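Local coordinates for Ulp1-like SUMO protease (Chaetomium thermophilum, PDB 6DG4), which is a cysteine protease of the Ulp1 (C48) family that probably removes SUMO from modified proteins, represented here by its catalytic domain, at residues R47-K52 against R234-L239; G199-V204 against A226-Q231. One frame throughout, in Å; residues are numbered along the deposited sequence. Where two conformers were deposited one is given.

From the N terminus, the chain passes through helix 17-27 and the hairpin of strands 36-37 and 43-44 before reaching helix 46-50, the first partner of contact 1. It then builds the five-stranded mixed sheet and most of the helices, and returns on helix 228-241, so contact 1 closes a loop of 181 residues. Contact 2 is nested inside that loop: it joins the start of helix 202-215 to the start of helix 228-241, with 21 residues between its segments. Contact 2 uses the first turn of helix 228-241, contact 1 a later part; they meet where Ile235 CD1 packs 4.1 Å from Val204 CG1. One late helix ties the N-terminal hairpin region to the helix that follows the sheet.

Contact 1 (R47-K52 against R234-L239); sequences RDFEEK and RIAAVL
Helix 46-50, next to the N-terminal hairpin of this Ulp1-type catalytic domain, meets the late helix 228-241 through one aromatic side chain, Phe49, laid against Ala236 and Leu239. It illustrates how a single ring can join two helices whose backbones stay apart: the closest pair of CA atoms, those of Phe49 and Ala236, are separated by 6.9 Å. With CG anti to the carbonyl carbon and beside the backbone N (chi1 -67°), the Phe49 ring reaches across the gap, and its CD1-CE1 side does most of the touching. Phe49 CD1 lies 3.8 Å from the methyl CB of Ala236. The neighbouring CE1 of Phe49 approaches the carbonyl O of Ala236 to 3.7 Å, and this oxygen stands at the ring edge, near its plane. Ala236 CA, also at the edge and in the plane, is 3.9 Å from the same CE1 of Phe49. The helix backbone is therefore met by the ring's rim of C-H groups, whose slight positive charge probably suits a carbonyl oxygen. Further round, Phe49 CZ comes within 4.3 Å of Leu239 CB, an oblique and looser approach one helical turn on from Ala236. No hydrogen bond crosses the interface, and all three touching residues are buried. Neighbouring elements add to the same apolar patch: Leu44 of strand 43-44 touches both Phe49 and Leu239, Leu35 packs on Phe49, and Val23 of helix 17-27 touches Ala236. On another side of helix 228-241, Ile235 rests on Ile207, so the late helix packs against both the hairpin region and helix 202-215.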
ATOM      1  N   ARG A  47       3.981 -21.202  -2.088  1.00 10.55           N
ATOM      2  CA  ARG A  47       2.723 -21.057  -1.365  1.00 11.35           C
ATOM      3  C   ARG A  47       2.195 -19.626  -1.410  1.00 11.10           C
ATOM      4  O   ARG A  47       0.983 -19.407  -1.536  1.00 10.76           O
ATOM      5  CB  ARG A  47       2.914 -21.497   0.078  1.00 13.84           C
ATOM      6  CG  ARG A  47       1.670 -21.420   0.897  1.00 15.60           C
ATOM      7  CD  ARG A  47       1.960 -21.960   2.269  1.00 18.97           C
ATOM      8  NE  ARG A  47       0.781 -21.962   3.114  1.00 23.50           N
ATOM      9  CZ  ARG A  47       0.351 -20.903   3.783  1.00 24.96           C
ATOM     10  NH1 ARG A  47       1.008 -19.759   3.688  1.00 25.47           N
ATOM     11  NH2 ARG A  47      -0.731 -20.992   4.543  1.00 26.67           N
ATOM     12  N   ASP A  48       3.079 -18.635  -1.289  1.00  9.96           N
ATOM     13  CA  ASP A  48       2.625 -17.248  -1.308  1.00 10.13           C
ATOM     14  C   ASP A  48       1.901 -16.922  -2.607  1.00  9.42           C
ATOM     15  O   ASP A  48       0.892 -16.205  -2.605  1.00 10.89           O
ATOM     16  CB  ASP A  48       3.817 -16.315  -1.105  1.00 10.74           C
ATOM     17  CG  ASP A  48       4.477 -16.505   0.244  1.00 11.59           C
ATOM     18  OD1 ASP A  48       3.878 -16.119   1.266  1.00 13.29           O
ATOM     19  OD2 ASP A  48       5.589 -17.058   0.286  1.00 13.28           O
ATOM     20  N   PHE A  49       2.401 -17.442  -3.728  1.00  9.62           N
ATOM     21  CA  PHE A  49       1.809 -17.167  -5.031  1.00  9.99           C
ATOM     22  C   PHE A  49       0.612 -18.069  -5.294  1.00  9.34           C
ATOM     23  O   PHE A  49      -0.467 -17.592  -5.669  1.00 11.12           O
ATOM     24  CB  PHE A  49       2.881 -17.353  -6.113  1.00 10.42           C
ATOM     25  CG  PHE A  49       3.981 -16.331  -6.042  1.00  9.69           C
ATOM     26  CD1 PHE A  49       3.867 -15.128  -6.718  1.00  9.93           C
ATOM     27  CD2 PHE A  49       5.110 -16.554  -5.271  1.00 10.34           C
ATOM     28  CE1 PHE A  49       4.860 -14.179  -6.642  1.00 11.04           C
ATOM     29  CE2 PHE A  49       6.101 -15.601  -5.184  1.00 11.17           C
ATOM     30  CZ  PHE A  49       5.975 -14.414  -5.871  1.00 10.98           C
ATOM     31  N   GLU A  50       0.783 -19.377  -5.088  1.00 10.35           N
ATOM     32  CA  GLU A  50      -0.233 -20.340  -5.490  1.00 10.12           C
ATOM     33  C   GLU A  50      -1.475 -20.254  -4.613  1.00 10.37           C
ATOM     34  O   GLU A  50      -2.596 -20.425  -5.102  1.00 12.08           O
ATOM     35  CB  GLU A  50       0.351 -21.749  -5.429  1.00 11.38           C
ATOM     36  CG  GLU A  50      -0.613 -22.831  -5.849  1.00 12.89           C
ATOM     37  CD  GLU A  50       0.022 -24.191  -5.842  1.00 15.08           C
ATOM     38  OE1 GLU A  50       0.797 -24.481  -4.899  1.00 15.57           O
ATOM     39  OE2 GLU A  50      -0.246 -24.963  -6.786  1.00 16.75           O
ATOM     40  N   GLU A  51      -1.302 -20.009  -3.315  1.00 10.20           N
ATOM     41  CA  GLU A  51      -2.422 -20.051  -2.392  1.00 10.73           C
ATOM     42  C   GLU A  51      -2.827 -18.693  -1.848  1.00  9.61           C
ATOM     43  O   GLU A  51      -3.991 -18.525  -1.471  1.00 12.61           O
ATOM     44  CB  GLU A  51      -2.099 -20.977  -1.208  1.00 12.20           C
ATOM     45  CG  GLU A  51      -1.854 -22.424  -1.626  1.00 15.51           C
ATOM     46  CD  GLU A  51      -1.557 -23.328  -0.455  1.00 20.09           C
ATOM     47  OE1 GLU A  51      -2.359 -23.349   0.495  1.00 23.05           O
ATOM     48  OE2 GLU A  51      -0.517 -24.015  -0.476  1.00 23.16           O
ATOM     49  N   LYS A  52      -1.914 -17.717  -1.833  0.61  9.01           N
ATOM     50  CA  LYS A  52      -2.141 -16.459  -1.129  0.61  9.49           C
ATOM     51  C   LYS A  52      -2.085 -15.237  -2.043  0.61  9.53           C
ATOM     52  O   LYS A  52      -1.986 -14.109  -1.553  0.61 10.04           O
ATOM     53  CB  LYS A  52      -1.152 -16.318   0.030  0.61 10.18           C
ATOM     54  CG  LYS A  52      -1.140 -17.507   0.991  0.61 12.33           C
ATOM     55  CD  LYS A  52      -2.490 -17.697   1.676  0.61 14.12           C
ATOM     56  CE  LYS A  52      -2.477 -18.892   2.626  0.61 17.95           C
ATOM     57  NZ  LYS A  52      -3.756 -19.031   3.366  0.61 21.97           N
ATOM     58  N   ARG A 234      -0.428  -9.313 -12.021  1.00  8.30           N
ATOM     59  CA  ARG A 234       0.519  -8.213 -12.145  1.00  7.98           C
ATOM     60  C   ARG A 234       1.299  -8.012 -10.854  1.00  7.80           C
ATOM     61  O   ARG A 234       2.511  -7.776 -10.887  1.00  8.63           O
ATOM     62  CB  ARG A 234      -0.219  -6.935 -12.538  1.00  7.77           C
ATOM     63  CG  ARG A 234      -0.880  -7.018 -13.919  1.00  9.81           C
ATOM     64  CD  ARG A 234      -1.463  -5.671 -14.364  1.00 10.35           C
ATOM     65  NE  ARG A 234      -0.396  -4.682 -14.408  1.00 12.80           N
ATOM     66  CZ  ARG A 234       0.521  -4.593 -15.368  1.00 13.30           C
ATOM     67  NH1 ARG A 234       0.503  -5.401 -16.424  1.00 11.92           N
ATOM     68  NH2 ARG A 234       1.475  -3.689 -15.263  1.00 17.21           N
ATOM     69  N   ILE A 235       0.620  -8.098  -9.705  1.00  8.10           N
ATOM     70  CA  ILE A 235       1.312  -8.004  -8.423  1.00  7.32           C
ATOM     71  C   ILE A 235       2.337  -9.118  -8.302  1.00  8.04           C
ATOM     72  O   ILE A 235       3.472  -8.898  -7.861  1.00  8.26           O
ATOM     73  CB  ILE A 235       0.297  -8.035  -7.266  1.00  8.05           C
ATOM     74  CG1 ILE A 235      -0.545  -6.756  -7.255  1.00  8.78           C
ATOM     75  CG2 ILE A 235       1.009  -8.214  -5.918  1.00  8.94           C
ATOM     76  CD1 ILE A 235      -1.819  -6.897  -6.440  1.00 10.56           C
ATOM     77  N   ALA A 236       1.958 -10.337  -8.697  1.00  7.70           N
ATOM     78  CA  ALA A 236       2.894 -11.455  -8.659  1.00  8.26           C
ATOM     79  C   ALA A 236       4.125 -11.164  -9.509  1.00  8.26           C
ATOM     80  O   ALA A 236       5.261 -11.400  -9.081  1.00  8.89           O
ATOM     81  CB  ALA A 236       2.203 -12.731  -9.140  1.00  9.24           C
ATOM     82  N   ALA A 237       3.915 -10.651 -10.725  1.00  7.48           N
ATOM     83  CA  ALA A 237       5.037 -10.320 -11.598  1.00  7.42           C
ATOM     84  C   ALA A 237       5.941  -9.262 -10.972  1.00  7.40           C
ATOM     85  O   ALA A 237       7.172  -9.364 -11.046  1.00  8.28           O
ATOM     86  CB  ALA A 237       4.520  -9.850 -12.958  1.00  8.43           C
ATOM     87  N   VAL A 238       5.349  -8.224 -10.370  1.00  7.98           N
ATOM     88  CA  VAL A 238       6.146  -7.188  -9.715  1.00  8.13           C
ATOM     89  C   VAL A 238       7.000  -7.790  -8.605  1.00  8.49           C
ATOM     90  O   VAL A 238       8.188  -7.469  -8.466  1.00  8.87           O
ATOM     91  CB  VAL A 238       5.237  -6.060  -9.191  1.00  8.72           C
ATOM     92  CG1 VAL A 238       6.019  -5.122  -8.281  1.00 10.21           C
ATOM     93  CG2 VAL A 238       4.628  -5.283 -10.350  1.00 10.39           C
ATOM     94  N   LEU A 239       6.412  -8.671  -7.793  1.00  8.76           N
ATOM     95  CA  LEU A 239       7.180  -9.293  -6.721  1.00  8.63           C
ATOM     96  C   LEU A 239       8.324 -10.134  -7.280  1.00  7.77           C
ATOM     97  O   LEU A 239       9.457 -10.057  -6.790  1.00  9.44           O
ATOM     98  CB  LEU A 239       6.264 -10.129  -5.826  1.00  8.56           C
ATOM     99  CG  LEU A 239       5.209  -9.342  -5.043  1.00  9.36           C
ATOM    100  CD1 LEU A 239       4.212 -10.270  -4.385  1.00  9.23           C
ATOM    101  CD2 LEU A 239       5.838  -8.424  -3.994  1.00 11.52           C
TER

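Contact 2 (G199-V204 against A226-Q231)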
ATOM      1  N   GLY A 199     -15.360 -10.349  -0.637  1.00 17.00           N
ATOM      2  CA  GLY A 199     -14.495 -10.233   0.531  1.00 16.77           C
ATOM      3  C   GLY A 199     -13.035 -10.535   0.239  1.00 16.76           C
ATOM      4  O   GLY A 199     -12.136  -9.867   0.763  1.00 17.05           O
ATOM      5  N   TRP A 200     -12.777 -11.530  -0.620  1.00 13.56           N
ATOM      6  CA  TRP A 200     -11.407 -11.964  -0.871  1.00 13.72           C
ATOM      7  C   TRP A 200     -10.587 -10.899  -1.583  1.00 11.86           C
ATOM      8  O   TRP A 200      -9.358 -11.006  -1.619  1.00 11.82           O
ATOM      9  CB  TRP A 200     -11.376 -13.249  -1.717  1.00 13.42           C
ATOM     10  CG  TRP A 200     -12.133 -13.126  -3.020  1.00 13.95           C
ATOM     11  CD1 TRP A 200     -11.826 -12.313  -4.077  1.00 13.56           C
ATOM     12  CD2 TRP A 200     -13.326 -13.831  -3.396  1.00 15.58           C
ATOM     13  NE1 TRP A 200     -12.749 -12.469  -5.082  1.00 14.54           N
ATOM     14  CE2 TRP A 200     -13.681 -13.393  -4.689  1.00 15.01           C
ATOM     15  CE3 TRP A 200     -14.121 -14.798  -2.773  1.00 19.35           C
ATOM     16  CZ2 TRP A 200     -14.799 -13.876  -5.361  1.00 17.93           C
ATOM     17  CZ3 TRP A 200     -15.227 -15.283  -3.450  1.00 19.88           C
ATOM     18  CH2 TRP A 200     -15.555 -14.820  -4.728  1.00 20.27           C
ATOM     19  N   ASP A 201     -11.230  -9.890  -2.160  1.00  9.24           N
ATOM     20  CA  ASP A 201     -10.499  -8.910  -2.947  1.00  9.25           C
ATOM     21  C   ASP A 201      -9.924  -7.777  -2.107  1.00  9.68           C
ATOM     22  O   ASP A 201      -9.172  -6.964  -2.645  1.00  9.11           O
ATOM     23  CB  ASP A 201     -11.385  -8.349  -4.069  1.00  9.09           C
ATOM     24  CG  ASP A 201     -11.362  -9.212  -5.320  1.00 11.81           C
ATOM     25  OD1 ASP A 201     -10.337  -9.870  -5.584  1.00 12.80           O
ATOM     26  OD2 ASP A 201     -12.371  -9.219  -6.050  1.00 12.96           O
ATOM     27  N   CYS A 202     -10.215  -7.724  -0.804  1.00  8.83           N
ATOM     28  CA  CYS A 202      -9.808  -6.576   0.007  1.00  8.84           C
ATOM     29  C   CYS A 202      -8.307  -6.293  -0.070  1.00  8.63           C
ATOM     30  O   CYS A 202      -7.897  -5.129  -0.129  1.00  8.97           O
ATOM     31  CB  CYS A 202     -10.238  -6.771   1.465  1.00  8.82           C
ATOM     32  SG  CYS A 202      -9.513  -8.215   2.319  1.00 12.08           S
ATOM     33  N   GLY A 203      -7.469  -7.328  -0.023  1.00  9.29           N
ATOM     34  CA  GLY A 203      -6.039  -7.092  -0.100  1.00  8.51           C
ATOM     35  C   GLY A 203      -5.610  -6.529  -1.438  1.00  7.47           C
ATOM     36  O   GLY A 203      -4.664  -5.738  -1.514  1.00  8.29           O
ATOM     37  N   VAL A 204      -6.295  -6.924  -2.514  1.00  7.62           N
ATOM     38  CA  VAL A 204      -5.951  -6.395  -3.829  1.00  8.12           C
ATOM     39  C   VAL A 204      -6.409  -4.946  -3.959  1.00  7.93           C
ATOM     40  O   VAL A 204      -5.705  -4.104  -4.529  1.00  8.84           O
ATOM     41  CB  VAL A 204      -6.512  -7.290  -4.950  1.00  9.15           C
ATOM     42  CG1 VAL A 204      -5.899  -6.885  -6.276  1.00  8.89           C
ATOM     43  CG2 VAL A 204      -6.250  -8.769  -4.662  1.00 10.68           C
ATOM     44  N   ALA A 226     -13.729  -6.027 -11.373  1.00 10.40           N
ATOM     45  CA  ALA A 226     -13.591  -7.134 -12.315  1.00 10.91           C
ATOM     46  C   ALA A 226     -12.178  -7.268 -12.874  1.00  9.97           C
ATOM     47  O   ALA A 226     -11.843  -8.324 -13.423  1.00 11.21           O
ATOM     48  CB  ALA A 226     -14.595  -6.982 -13.455  1.00 13.97           C
ATOM     49  N   GLN A 227     -11.347  -6.232 -12.752  1.00  9.56           N
ATOM     50  CA  GLN A 227      -9.956  -6.291 -13.192  1.00  8.53           C
ATOM     51  C   GLN A 227      -9.023  -6.911 -12.157  1.00  8.42           C
ATOM     52  O   GLN A 227      -7.836  -7.099 -12.445  1.00  8.61           O
ATOM     53  CB  GLN A 227      -9.454  -4.883 -13.523  1.00  9.19           C
ATOM     54  CG  GLN A 227     -10.138  -4.254 -14.707  1.00 10.35           C
ATOM     55  CD  GLN A 227      -9.877  -2.774 -14.806  1.00  9.94           C
ATOM     56  OE1 GLN A 227      -9.330  -2.167 -13.891  1.00 10.80           O
ATOM     57  NE2 GLN A 227     -10.287  -2.180 -15.907  1.00 13.54           N
ATOM     58  N   LEU A 228      -9.522  -7.257 -10.985  1.00  8.84           N
ATOM     59  CA  LEU A 228      -8.617  -7.678  -9.926  1.00  8.43           C
ATOM     60  C   LEU A 228      -8.010  -9.064 -10.115  1.00  8.47           C
ATOM     61  O   LEU A 228      -6.879  -9.272  -9.667  1.00  8.37           O
ATOM     62  CB  LEU A 228      -9.276  -7.520  -8.554  1.00  8.61           C
ATOM     63  CG  LEU A 228      -9.624  -6.067  -8.220  1.00  9.34           C
ATOM     64  CD1 LEU A 228     -10.161  -5.972  -6.814  1.00 10.31           C
ATOM     65  CD2 LEU A 228      -8.446  -5.110  -8.401  1.00 11.26           C
ATOM     66  N   PRO A 229      -8.662 -10.026 -10.779  1.00  8.28           N
ATOM     67  CA  PRO A 229      -7.933 -11.275 -11.078  1.00  9.36           C
ATOM     68  C   PRO A 229      -6.664 -11.028 -11.873  1.00  8.22           C
ATOM     69  O   PRO A 229      -5.612 -11.614 -11.585  1.00  9.22           O
ATOM     70  CB  PRO A 229      -8.968 -12.107 -11.841  1.00 10.05           C
ATOM     71  CG  PRO A 229     -10.280 -11.656 -11.255  1.00 10.22           C
ATOM     72  CD  PRO A 229     -10.105 -10.163 -11.067  1.00  9.35           C
ATOM     73  N   LEU A 230      -6.727 -10.132 -12.852  1.00  8.58           N
ATOM     74  CA  LEU A 230      -5.525  -9.763 -13.588  1.00  9.17           C
ATOM     75  C   LEU A 230      -4.541  -9.010 -12.700  1.00  8.57           C
ATOM     76  O   LEU A 230      -3.328  -9.229 -12.784  1.00  8.88           O
ATOM     77  CB  LEU A 230      -5.929  -8.927 -14.793  1.00 10.06           C
ATOM     78  CG  LEU A 230      -4.815  -8.228 -15.553  1.00 11.34           C
ATOM     79  CD1 LEU A 230      -3.791  -9.230 -16.062  1.00 11.58           C
ATOM     80  CD2 LEU A 230      -5.451  -7.431 -16.691  1.00 12.07           C
ATOM     81  N   GLN A 231      -5.036  -8.119 -11.844  1.00  7.75           N
ATOM     82  CA  GLN A 231      -4.141  -7.383 -10.959  1.00  7.61           C
ATOM     83  C   GLN A 231      -3.360  -8.319 -10.046  1.00  7.95           C
ATOM     84  O   GLN A 231      -2.205  -8.033  -9.715  1.00  8.24           O
ATOM     85  CB  GLN A 231      -4.947  -6.380 -10.143  1.00  8.24           C
ATOM     86  CG  GLN A 231      -4.135  -5.491  -9.212  1.00  8.22           C
ATOM     87  CD  GLN A 231      -3.277  -4.460  -9.907  1.00  8.72           C
ATOM     88  OE1 GLN A 231      -2.777  -4.667 -11.014  1.00  9.99           O
ATOM     89  NE2 GLN A 231      -3.085  -3.333  -9.233  1.00 11.79           N
TER
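Asp201 presents one face of its flat carboxylate to Leu228, whose methyl CD1 sits above it, 3.8 Å from Asp201 CG. At the rim of the same group, Asp201 OD1 lies in the plane of the Trp200 indole, 3.2 Å from the ring edge at Trp200 CD1. The charge is answered outside the contact: Arg232 forms a salt bridge with OD1, and Asn198 ND2 donates a hydrogen bond to OD2, so each carboxylate oxygen has a polar partner. Exchanging Asp201 for an alanine would probably leave the Arg232 guanidinium without its counter-charge and open a gap over the Leu228 methyl.

A turn further on, Val204 continues the apolar seam. Its CG1, anti to the backbone N (chi1 -168°), is 3.8 Å from Leu228 CD2. The same Val204 methyl also meets Gln231 CG at 3.7 Å, so it bridges two residues of successive turns on the facing helix. Gln231 bends at chi2 (70°), and its amide NE2 bonds to Thr208 OG1, which adds a polar link to helix 202-215. Between Asp201 and Val204 comes Cys202, pointing away from this interface to lie against His137, Trp138 and Gln196, consistent with the nucleophile position of Ulp1-family cysteine proteases, at the N-terminal end of a central helix.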